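PDB 3NRE: aldose 1-epimerase from Escherichia coli, which probably catalyses the interconversion of the alpha and beta anomers of an aldose sugar, as aldose 1-epimerases do. Local coordinates for residues Tyr5-Ser8 with Lys13-Val16; Glu24-Trp27 with Leu33-Pro36; Pro36-Lys39 with Thr44-Ser47; Gly41-Thr44 with Cys48-Leu51; Val117-His122 with Thr146-Tyr151. One frame throughout, in Å; residues are numbered along the deposited sequence.

Interaction 1: Tyr5-Ser8 with Lys13-Val16; sequences YTLS and KLDV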
# COMPACT_ATOMS: atom_id res chain seq x y z
N TYR A 5 -8.15 12.97 12.14
CA TYR A 5 -7.10 13.95 12.46
C TYR A 5 -6.74 14.69 11.18
O TYR A 5 -6.49 14.06 10.17
CB TYR A 5 -5.82 13.23 12.97
CG TYR A 5 -6.08 12.34 14.17
CD1 TYR A 5 -6.08 12.89 15.43
CD2 TYR A 5 -6.37 10.99 14.04
CE1 TYR A 5 -6.36 12.11 16.54
CE2 TYR A 5 -6.61 10.19 15.18
CZ TYR A 5 -6.64 10.80 16.41
OH TYR A 5 -6.90 10.07 17.56
N THR A 6 -6.69 16.01 11.23
CA THR A 6 -6.37 16.82 10.06
C THR A 6 -4.99 17.46 10.25
O THR A 6 -4.72 17.98 11.33
CB THR A 6 -7.39 17.87 9.84
OG1 THR A 6 -8.63 17.21 9.59
CG2 THR A 6 -7.01 18.81 8.64
N LEU A 7 -4.19 17.41 9.20
CA LEU A 7 -2.90 18.15 9.12
C LEU A 7 -2.99 19.08 7.97
O LEU A 7 -3.61 18.80 6.99
CB LEU A 7 -1.75 17.20 8.79
CG LEU A 7 -1.48 16.03 9.69
CD1 LEU A 7 -0.14 15.43 9.27
CD2 LEU A 7 -1.46 16.54 11.12
N SER A 8 -2.26 20.19 8.03
CA SER A 8 -2.19 21.04 6.89
C SER A 8 -0.88 21.83 6.86
O SER A 8 -0.26 22.05 7.89
CB SER A 8 -3.38 21.99 6.84
OG SER A 8 -3.46 22.84 7.96
N LYS A 13 -3.62 19.59 2.53
CA LYS A 13 -4.41 19.15 3.68
C LYS A 13 -4.50 17.65 3.63
O LYS A 13 -4.71 17.07 2.56
CB LYS A 13 -5.81 19.73 3.62
CG LYS A 13 -6.61 19.41 4.92
CD LYS A 13 -7.95 20.16 5.02
CE LYS A 13 -9.00 19.55 4.14
NZ LYS A 13 -10.45 19.99 4.51
N LEU A 14 -4.36 17.02 4.79
CA LEU A 14 -4.45 15.58 4.93
C LEU A 14 -5.41 15.22 6.07
O LEU A 14 -5.31 15.76 7.15
CB LEU A 14 -3.05 15.01 5.26
CG LEU A 14 -2.85 13.50 5.32
CD1 LEU A 14 -2.77 12.94 3.92
CD2 LEU A 14 -1.62 13.07 6.19
N ASP A 15 -6.29 14.27 5.83
CA ASP A 15 -7.13 13.70 6.89
C ASP A 15 -6.73 12.23 7.11
O ASP A 15 -6.53 11.50 6.13
CB ASP A 15 -8.61 13.72 6.47
CG ASP A 15 -9.26 15.09 6.61
OD1 ASP A 15 -8.61 16.07 7.08
OD2 ASP A 15 -10.49 15.19 6.31
N VAL A 16 -6.63 11.81 8.38
CA VAL A 16 -6.21 10.45 8.74
C VAL A 16 -7.16 9.93 9.80
O VAL A 16 -7.53 10.66 10.70
CB VAL A 16 -4.78 10.40 9.34
CG1 VAL A 16 -4.39 8.98 9.74
CG2 VAL A 16 -3.76 11.01 8.37

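Interaction 2: Glu24-Trp27 with Leu33-Pro36; sequences EGFW and LLRP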
# COMPACT_ATOMS: atom_id res chain seq x y z
N GLU A 24 -7.81 9.44 4.86
CA GLU A 24 -9.20 9.69 4.37
C GLU A 24 -9.31 10.85 3.37
O GLU A 24 -10.36 11.08 2.80
CB GLU A 24 -10.17 9.89 5.56
CG GLU A 24 -10.34 8.61 6.37
CD GLU A 24 -11.32 7.55 5.74
OE1 GLU A 24 -11.79 7.76 4.59
OE2 GLU A 24 -11.66 6.56 6.45
N GLY A 25 -8.22 11.57 3.17
CA GLY A 25 -8.14 12.59 2.13
C GLY A 25 -6.76 13.21 2.08
O GLY A 25 -6.08 13.30 3.08
N PHE A 26 -6.38 13.63 0.88
CA PHE A 26 -5.17 14.38 0.64
C PHE A 26 -5.48 15.32 -0.52
O PHE A 26 -5.84 14.86 -1.62
CB PHE A 26 -4.03 13.41 0.29
CG PHE A 26 -2.70 14.07 0.10
CD1 PHE A 26 -2.34 15.19 0.81
CD2 PHE A 26 -1.75 13.50 -0.75
CE1 PHE A 26 -1.08 15.80 0.62
CE2 PHE A 26 -0.50 14.09 -0.93
CZ PHE A 26 -0.16 15.22 -0.27
N TRP A 27 -5.41 16.62 -0.24
CA TRP A 27 -5.86 17.65 -1.16
C TRP A 27 -4.85 18.80 -1.27
O TRP A 27 -4.09 19.06 -0.36
CB TRP A 27 -7.17 18.28 -0.71
CG TRP A 27 -8.35 17.41 -0.51
CD1 TRP A 27 -9.34 17.11 -1.44
CD2 TRP A 27 -8.73 16.74 0.70
NE1 TRP A 27 -10.27 16.29 -0.87
CE2 TRP A 27 -9.91 16.04 0.43
CE3 TRP A 27 -8.21 16.70 1.99
CZ2 TRP A 27 -10.62 15.34 1.43
CZ3 TRP A 27 -8.87 15.96 2.97
CH2 TRP A 27 -10.08 15.32 2.68
N LEU A 33 -5.76 14.75 -4.41
CA LEU A 33 -4.53 14.11 -4.88
C LEU A 33 -4.62 12.61 -4.76
O LEU A 33 -3.96 11.87 -5.49
CB LEU A 33 -3.34 14.63 -4.07
CG LEU A 33 -3.19 16.16 -4.08
CD1 LEU A 33 -2.05 16.58 -3.17
CD2 LEU A 33 -3.00 16.73 -5.54
N LEU A 34 -5.32 12.17 -3.70
CA LEU A 34 -5.75 10.80 -3.56
C LEU A 34 -7.28 10.82 -3.61
O LEU A 34 -7.94 11.86 -3.37
CB LEU A 34 -5.30 10.22 -2.20
CG LEU A 34 -3.83 10.01 -1.88
CD1 LEU A 34 -3.60 9.54 -0.44
CD2 LEU A 34 -3.21 9.04 -2.94
N ARG A 35 -7.87 9.68 -3.93
CA ARG A 35 -9.28 9.54 -3.97
C ARG A 35 -9.84 9.94 -2.59
O ARG A 35 -9.42 9.39 -1.61
CB ARG A 35 -9.64 8.06 -4.25
CG ARG A 35 -11.09 7.75 -4.16
CD ARG A 35 -11.42 6.30 -4.29
NE ARG A 35 -11.12 5.55 -3.07
CZ ARG A 35 -11.47 4.28 -2.92
NH1 ARG A 35 -12.05 3.64 -3.91
NH2 ARG A 35 -11.20 3.63 -1.80
N PRO A 36 -10.84 10.82 -2.53
CA PRO A 36 -11.38 11.16 -1.20
C PRO A 36 -11.97 9.93 -0.53
O PRO A 36 -12.76 9.22 -1.17
CB PRO A 36 -12.49 12.19 -1.53
CG PRO A 36 -12.00 12.84 -2.71
CD PRO A 36 -11.37 11.73 -3.55
O HOH W 1 -8.55 13.22 -1.17

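Interaction 3: Pro36-Lys39 with Thr44-Ser47; sequences PGKK and TDAS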
# COMPACT_ATOMS: atom_id res chain seq x y z
N PRO A 36 -10.84 10.82 -2.53
CA PRO A 36 -11.38 11.16 -1.20
C PRO A 36 -11.97 9.93 -0.53
O PRO A 36 -12.76 9.22 -1.17
CB PRO A 36 -12.49 12.19 -1.53
CG PRO A 36 -12.00 12.84 -2.71
CD PRO A 36 -11.37 11.73 -3.55
N GLY A 37 -11.64 9.71 0.75
CA GLY A 37 -12.27 8.63 1.51
C GLY A 37 -13.70 8.87 1.91
O GLY A 37 -14.17 10.01 2.00
N LYS A 38 -14.43 7.78 2.15
CA LYS A 38 -15.79 7.88 2.65
C LYS A 38 -15.91 8.05 4.14
O LYS A 38 -17.04 8.26 4.64
CB LYS A 38 -16.61 6.63 2.28
CG LYS A 38 -16.72 6.45 0.79
CD LYS A 38 -17.69 5.29 0.48
CE LYS A 38 -18.16 5.25 -0.98
NZ LYS A 38 -19.20 4.14 -1.11
N LYS A 39 -14.82 7.94 4.88
CA LYS A 39 -14.87 8.08 6.34
C LYS A 39 -15.91 7.13 6.95
O LYS A 39 -16.69 7.49 7.86
CB LYS A 39 -15.07 9.56 6.76
CG LYS A 39 -13.91 10.43 6.31
CD LYS A 39 -14.06 11.93 6.62
CE LYS A 39 -12.74 12.68 6.24
NZ LYS A 39 -12.90 14.18 6.45
N THR A 44 -11.09 -0.16 2.57
CA THR A 44 -11.23 -0.18 1.11
C THR A 44 -12.08 0.97 0.57
O THR A 44 -12.19 1.13 -0.66
CB THR A 44 -11.76 -1.53 0.61
OG1 THR A 44 -13.01 -1.83 1.26
CG2 THR A 44 -10.72 -2.64 0.88
N ASP A 45 -12.67 1.77 1.46
CA ASP A 45 -13.36 3.01 1.07
C ASP A 45 -12.51 4.26 1.31
O ASP A 45 -12.98 5.35 1.04
CB ASP A 45 -14.64 3.21 1.84
CG ASP A 45 -15.71 2.19 1.54
OD1 ASP A 45 -15.76 1.66 0.39
OD2 ASP A 45 -16.56 2.02 2.46
N ALA A 46 -11.29 4.08 1.81
CA ALA A 46 -10.43 5.21 2.22
C ALA A 46 -9.54 5.68 1.07
O ALA A 46 -9.72 5.27 -0.06
CB ALA A 46 -9.57 4.81 3.39
N SER A 47 -8.64 6.60 1.36
CA SER A 47 -7.67 7.10 0.36
C SER A 47 -6.39 6.26 0.26
O SER A 47 -5.74 6.27 -0.77
CB SER A 47 -7.25 8.53 0.71
OG SER A 47 -8.38 9.33 0.88
O HOH W 2 -13.58 6.46 -1.32

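Interaction 4: Gly41-Thr44 with Cys48-Leu51; sequences GVAT and CFPL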
# COMPACT_ATOMS: atom_id res chain seq x y z
N GLY A 41 -15.06 3.91 8.01
CA GLY A 41 -14.36 2.94 8.88
C GLY A 41 -14.00 1.64 8.18
O GLY A 41 -13.50 0.68 8.82
N VAL A 42 -14.25 1.58 6.86
CA VAL A 42 -13.88 0.46 6.04
C VAL A 42 -12.69 0.92 5.17
O VAL A 42 -12.78 1.91 4.40
CB VAL A 42 -15.06 0.03 5.15
CG1 VAL A 42 -14.62 -1.13 4.24
CG2 VAL A 42 -16.31 -0.35 6.06
N ALA A 43 -11.57 0.25 5.35
CA ALA A 43 -10.31 0.69 4.71
C ALA A 43 -10.34 0.75 3.19
O ALA A 43 -9.71 1.62 2.59
CB ALA A 43 -9.13 -0.18 5.20
N THR A 44 -11.09 -0.16 2.57
CA THR A 44 -11.23 -0.18 1.11
C THR A 44 -12.08 0.97 0.57
O THR A 44 -12.19 1.13 -0.66
CB THR A 44 -11.76 -1.53 0.61
OG1 THR A 44 -13.01 -1.83 1.26
CG2 THR A 44 -10.72 -2.64 0.88
N CYS A 48 -6.01 5.62 1.37
CA CYS A 48 -4.78 4.83 1.48
C CYS A 48 -4.83 4.02 2.75
O CYS A 48 -5.24 4.55 3.79
CB CYS A 48 -3.53 5.73 1.54
SG CYS A 48 -1.98 4.89 1.53
N PHE A 49 -4.31 2.78 2.72
CA PHE A 49 -4.16 2.03 3.96
C PHE A 49 -2.80 1.38 4.03
O PHE A 49 -2.19 1.12 2.99
CB PHE A 49 -5.32 1.01 4.16
CG PHE A 49 -5.51 -0.02 3.08
CD1 PHE A 49 -4.77 -1.18 3.06
CD2 PHE A 49 -6.57 0.10 2.14
CE1 PHE A 49 -5.00 -2.18 2.19
CE2 PHE A 49 -6.76 -0.89 1.19
CZ PHE A 49 -5.97 -2.04 1.22
N PRO A 50 -2.32 1.12 5.25
CA PRO A 50 -1.00 0.56 5.46
C PRO A 50 -1.05 -0.93 5.36
O PRO A 50 -2.11 -1.56 5.59
CB PRO A 50 -0.66 0.97 6.89
CG PRO A 50 -2.01 1.00 7.58
CD PRO A 50 -2.95 1.54 6.52
N LEU A 51 0.08 -1.50 4.96
CA LEU A 51 0.23 -2.95 4.86
C LEU A 51 1.28 -3.40 5.88
O LEU A 51 2.47 -3.06 5.74
CB LEU A 51 0.68 -3.30 3.41
CG LEU A 51 -0.17 -2.66 2.28
CD1 LEU A 51 0.42 -2.96 0.89
CD2 LEU A 51 -1.63 -3.08 2.35

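Interaction 5: Val117-His122 with Thr146-Tyr151; sequences VSQAFH and TGWHPY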
# COMPACT_ATOMS: atom_id res chain seq x y z
N VAL A 117 3.31 -1.49 15.74
CA VAL A 117 3.68 -0.69 14.58
C VAL A 117 3.32 0.75 14.84
O VAL A 117 2.28 1.00 15.43
CB VAL A 117 3.06 -1.23 13.29
CG1 VAL A 117 1.50 -1.44 13.43
CG2 VAL A 117 3.37 -0.34 12.07
N SER A 118 4.18 1.67 14.38
CA SER A 118 3.92 3.07 14.35
C SER A 118 3.80 3.54 12.90
O SER A 118 4.47 3.05 12.00
CB SER A 118 4.98 3.87 15.13
OG SER A 118 6.22 3.80 14.47
N GLN A 119 2.89 4.50 12.67
CA GLN A 119 2.76 5.14 11.38
C GLN A 119 2.80 6.65 11.62
O GLN A 119 1.89 7.16 12.29
CB GLN A 119 1.46 4.75 10.69
CG GLN A 119 1.49 5.06 9.21
CD GLN A 119 0.26 4.64 8.46
OE1 GLN A 119 0.25 4.66 7.22
NE2 GLN A 119 -0.80 4.30 9.18
N ALA A 120 3.83 7.31 11.07
CA ALA A 120 4.03 8.76 11.13
C ALA A 120 3.74 9.42 9.79
O ALA A 120 4.12 8.94 8.73
CB ALA A 120 5.46 9.09 11.56
N PHE A 121 3.07 10.57 9.87
CA PHE A 121 2.70 11.35 8.70
C PHE A 121 3.31 12.74 8.88
O PHE A 121 3.21 13.29 9.96
CB PHE A 121 1.16 11.50 8.65
CG PHE A 121 0.41 10.19 8.54
CD1 PHE A 121 0.12 9.44 9.67
CD2 PHE A 121 -0.04 9.73 7.31
CE1 PHE A 121 -0.56 8.23 9.58
CE2 PHE A 121 -0.74 8.54 7.21
CZ PHE A 121 -1.02 7.82 8.35
N HIS A 122 3.84 13.32 7.81
CA HIS A 122 4.37 14.67 7.83
C HIS A 122 4.05 15.42 6.54
O HIS A 122 4.15 14.85 5.45
CB HIS A 122 5.86 14.59 8.07
CG HIS A 122 6.51 15.92 8.30
ND1 HIS A 122 7.47 16.43 7.45
CD2 HIS A 122 6.35 16.84 9.29
CE1 HIS A 122 7.87 17.61 7.91
NE2 HIS A 122 7.20 17.87 9.02
N THR A 146 6.48 -4.24 4.74
CA THR A 146 5.61 -3.06 4.85
C THR A 146 5.28 -2.51 3.48
O THR A 146 5.95 -2.81 2.44
CB THR A 146 6.31 -1.94 5.67
OG1 THR A 146 7.63 -1.75 5.16
CG2 THR A 146 6.38 -2.31 7.11
N GLY A 147 4.23 -1.69 3.46
CA GLY A 147 3.82 -1.08 2.23
C GLY A 147 2.59 -0.29 2.46
O GLY A 147 2.16 -0.13 3.58
N TRP A 148 2.09 0.24 1.36
CA TRP A 148 0.85 1.00 1.37
C TRP A 148 0.05 0.72 0.14
O TRP A 148 0.56 0.25 -0.89
CB TRP A 148 1.14 2.51 1.43
CG TRP A 148 1.70 3.03 2.70
CD1 TRP A 148 1.02 3.54 3.79
CD2 TRP A 148 3.10 3.10 3.02
NE1 TRP A 148 1.95 3.91 4.78
CE2 TRP A 148 3.21 3.65 4.33
CE3 TRP A 148 4.27 2.71 2.35
CZ2 TRP A 148 4.44 3.85 4.95
CZ3 TRP A 148 5.49 2.88 2.97
CH2 TRP A 148 5.56 3.47 4.26
N HIS A 149 -1.23 1.08 0.27
CA HIS A 149 -2.22 0.84 -0.74
C HIS A 149 -2.99 2.11 -1.05
O HIS A 149 -4.15 2.26 -0.64
CB HIS A 149 -3.10 -0.32 -0.27
CG HIS A 149 -4.01 -0.88 -1.30
ND1 HIS A 149 -5.08 -0.18 -1.80
CD2 HIS A 149 -4.10 -2.13 -1.83
CE1 HIS A 149 -5.77 -0.95 -2.63
NE2 HIS A 149 -5.20 -2.15 -2.64
N PRO A 150 -2.35 3.06 -1.75
CA PRO A 150 -3.05 4.30 -2.07
C PRO A 150 -3.97 4.17 -3.27
O PRO A 150 -3.65 3.46 -4.24
CB PRO A 150 -1.90 5.29 -2.32
CG PRO A 150 -0.78 4.45 -2.75
CD PRO A 150 -0.92 3.13 -2.12
N TYR A 151 -5.07 4.91 -3.20
CA TYR A 151 -6.03 5.02 -4.25
C TYR A 151 -5.91 6.40 -4.88
O TYR A 151 -6.12 7.43 -4.21
CB TYR A 151 -7.44 4.91 -3.69
CG TYR A 151 -7.82 3.54 -3.12
CD1 TYR A 151 -7.46 3.19 -1.81
CD2 TYR A 151 -8.56 2.64 -3.86
CE1 TYR A 151 -7.84 1.93 -1.28
CE2 TYR A 151 -8.95 1.42 -3.31
CZ TYR A 151 -8.56 1.08 -2.06
OH TYR A 151 -8.95 -0.14 -1.52

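Interaction 1: Tyr5-Ser8 with Lys13-Val16
Thr6 OG1 donates to Asp15 OD1 at 2.8 Å. The hydroxyl meets the carboxylate from above, 47° out of its plane. The two side chains run alongside each other on one face. Asp15 keeps its CG beside its own backbone N (chi1 -78°), and this lets OD1 reach across to the threonine. The second oxygen, OD2, forms a salt bridge with Lys39, so both oxygens of this buried carboxylate are engaged. With an alanine at Asp15, the Thr6 hydroxyl and the Lys39 ammonium would probably both lose their acidic mate.

The residues belong to the beta hairpin of strands 4-9 and 12-17, at one margin of a four-stranded antiparallel sheet. Tyr5 with Val16 and Leu7 with Leu14 are hydrogen-bonded pairs. Thr6 with Asp15 and Ser8 with Lys13 are non-hydrogen-bonded pairs. Tyr5 N gives a nearly straight bond to Val16 O at 2.8 Å (176° at the hydrogen). Leu14 O takes Leu7 N at 2.9 Å and also a CA-H...O contact from Thr6 CA at 3.3 Å.

Tyr5, Leu7, Leu14 and Val16 share the opposite face from Thr6. There Leu7 CD1 lies alongside Leu14 CD2 at 4.2 Å. Phe121 and Leu104, from a second sheet, pack against this face. The Tyr5 ring turns its edge to Val16 O, which lies 3.6 Å from Tyr5 CD2. On the Thr6 face, Thr6 CG2 rests on Lys13 CG at 3.8 Å. The lysine chain then bends at its third torsion and carries its ammonium end off from strand 5-8. Lys13 also makes a cation-pi contact with Trp27.

Interaction 2: Glu24-Trp27 with Leu33-Pro36
Strand 22-28 turns back through the short strand 31-32, and the chain leaving that turn is tied to Phe26. Phe26 O accepts from Leu33 N at 2.8 Å, with 160° at the hydrogen and the donor tilted 19° from the carbonyl plane. Leu34 N adds a weak bond to the same oxygen at 3.4 Å. Phe26 N and Leu34 O are too far apart to bond directly, and water 1 bridges them: it accepts from Phe26 N at 3.0 Å and donates to Leu34 O at 2.7 Å.

The apolar half of the contact is built on the Phe26 ring. Its CG lies anti to the backbone N (chi1 -177°), which swings the ring over to Leu33. Leu33 CD1 sits over the centre of one face, 3.7 Å from the ring centroid, a CH-pi contact. Leu34 comes from another direction: its CG lies near the ring plane at the edge, and its CD1 touches Phe26 CB at 4.0 Å. Beyond them, Leu33 packs on Tyr220 and Ile222, and Leu34 on Pro150 and Phe152.

Trp27 folds its indole back over its own strand. Gly25 CA lies 3.3 Å above the indole plane, toward the rim, and water 1 lies over the same face. A CB on Gly25 would fall too close to Trp27 CH2 in this arrangement. Pro36 CG approaches Trp27 obliquely. Glu24 reaches past this contact to the backbone N of Lys39. Glu24 and Gly25 both face Asp15 on the neighbouring strand, the pattern of a classic beta bulge.

Interaction 3: Pro36-Lys39 with Thr44-Ser47
Lys38 and Asp45 cross obliquely over the neck of the loop that joins strand 31-32 to strand 48-51. Asp45 ends a 3-10 turn in that loop. The lysine keeps its CG beside its backbone N (chi1 -61°) and runs extended from there, so its methylenes pass along the aspartate. Lys38 CD lies 3.8 Å from Asp45 CG and at similar distances from both carboxylate oxygens. The aliphatic chain, not the charge, makes this touch. Lys38 NZ stays 4.5 Å from Asp45 OD1, beyond a salt bridge. Asp45 OD2 is bound instead to Ser40 OG.

The backbones meet beneath this crossing. Gly37 CA lies 3.9 Å from Ala46 CA, and a CB on Gly37 would sit tightly against that atom. Ser47 OG is held by the carbonyl of Arg35, whose guanidinium binds Thr44 O and Ala46 O. These bonds tie the second segment to the start of the loop.

Asp45 O gathers several groups. Lys38 N donates to it at 3.0 Å, tilted 35° from the carbonyl plane. Water 2 donates to the same Asp45 O at 2.7 Å and to Pro36 O at 2.9 Å.

Interaction 4: Gly41-Thr44 with Cys48-Leu51
Apolar contacts carry most of the meeting between Ala43 and Phe49. Ala43 CB lies 4.0 Å from Phe49 CD2 and 4.1 Å from Phe49 CB, so the methyl rests where the ring joins its stem. Phe49 CG is hardly farther from Ala43 CB, at 4.2 Å. The alanine thus touches the root of the ring and not its far end. Thr44 adds a looser touch: its CG2 is 4.3 Å from Phe49 CE2 and comes at the ring obliquely. Phe49 CG stands between the backbone N and the carbonyl carbon (chi1 58°), the crowded position. That rotation turns the ring toward the 3-10 turn begun by Ala43.

The ring belongs to strand 48-51, which pairs antiparallel with strand 142-153 within one of the large sheets of the beta-sandwich common to galactose mutarotases. The turn 43-44 lies against that strand near its start.

Polar contact is slight. Ala43 O approaches Phe49 CD2 to 3.5 Å, again obliquely to the ring, and lies 4.1 Å from Phe49 CE2. The two segments share no hydrogen bond.

Aromatic contacts come from other parts of the chain: the Phe49 ring stacks with His149 and with Trp88. A bound di(hydroxyethyl)ether, probably from the crystallisation liquor, lies about 4 Å from the Thr44 side chain and may mark a pocket there.

Interaction 5: Val117-His122 with Thr146-Tyr151
Gln119 reaches from strand 114-123 to Trp148 of strand 142-153, and so spans two sheets of the sandwich. Two residues earlier, at the start of the segment, Val117 packs on Leu132 and Trp92.

Gln119 itself carries the contact. Its CG is anti to the backbone N and the chain stays extended beyond it, which carries the amide into the buried interior between the sheets. Trp148 NE1 donates to Gln119 OE1 at 3.1 Å, with 149° at the hydrogen. The oxygen sits at the edge of the indole, only 7° out of its plane, and lies 3.7 Å from Trp148 CD1. Relative to the amide, the donor is somewhat tilted from the carbonyl plane. The amide is turned about 32° from the indole plane, and the two chains pass each other head to tail. The other end of the amide, NE2, donates to Gly21 O. A leucine at Gln119 would probably leave both the indole N-H and the Gly21 carbonyl without their mate.

Two residues on, Phe121 packs against Leu14 and Val16 of the first hairpin.

Val130, Leu132 and Cys48 are among the side chains that pack on Trp148. The glutamine therefore satisfies a buried N-H. Because OE1 accepts while NE2 donates, the two bonds together fix which way round the amide lies.

In the fold
Interaction 1 lies farthest from the centre of the chain, and one face of its hairpin carries exposed polar side chains. Interaction 2 continues the same sheet and is buried; interaction 3 is only partly so. Interactions 2 and 3 share Pro36, and Asp15 joins interaction 1 to interaction 3 through Lys39. Interactions 3 and 4 share Thr44. Interactions 4 and 5 lie in the interior and meet where strand 48-51 pairs with strand 142-153; interaction 5 also reaches strand 114-123 of the other sheet. The chemistry shifts accordingly. Backbone pairing dominates in 1, backbone and water bonds with leucines in 2, loop carbonyls in 3, an aromatic ring in 4 and a single buried amide bond in 5.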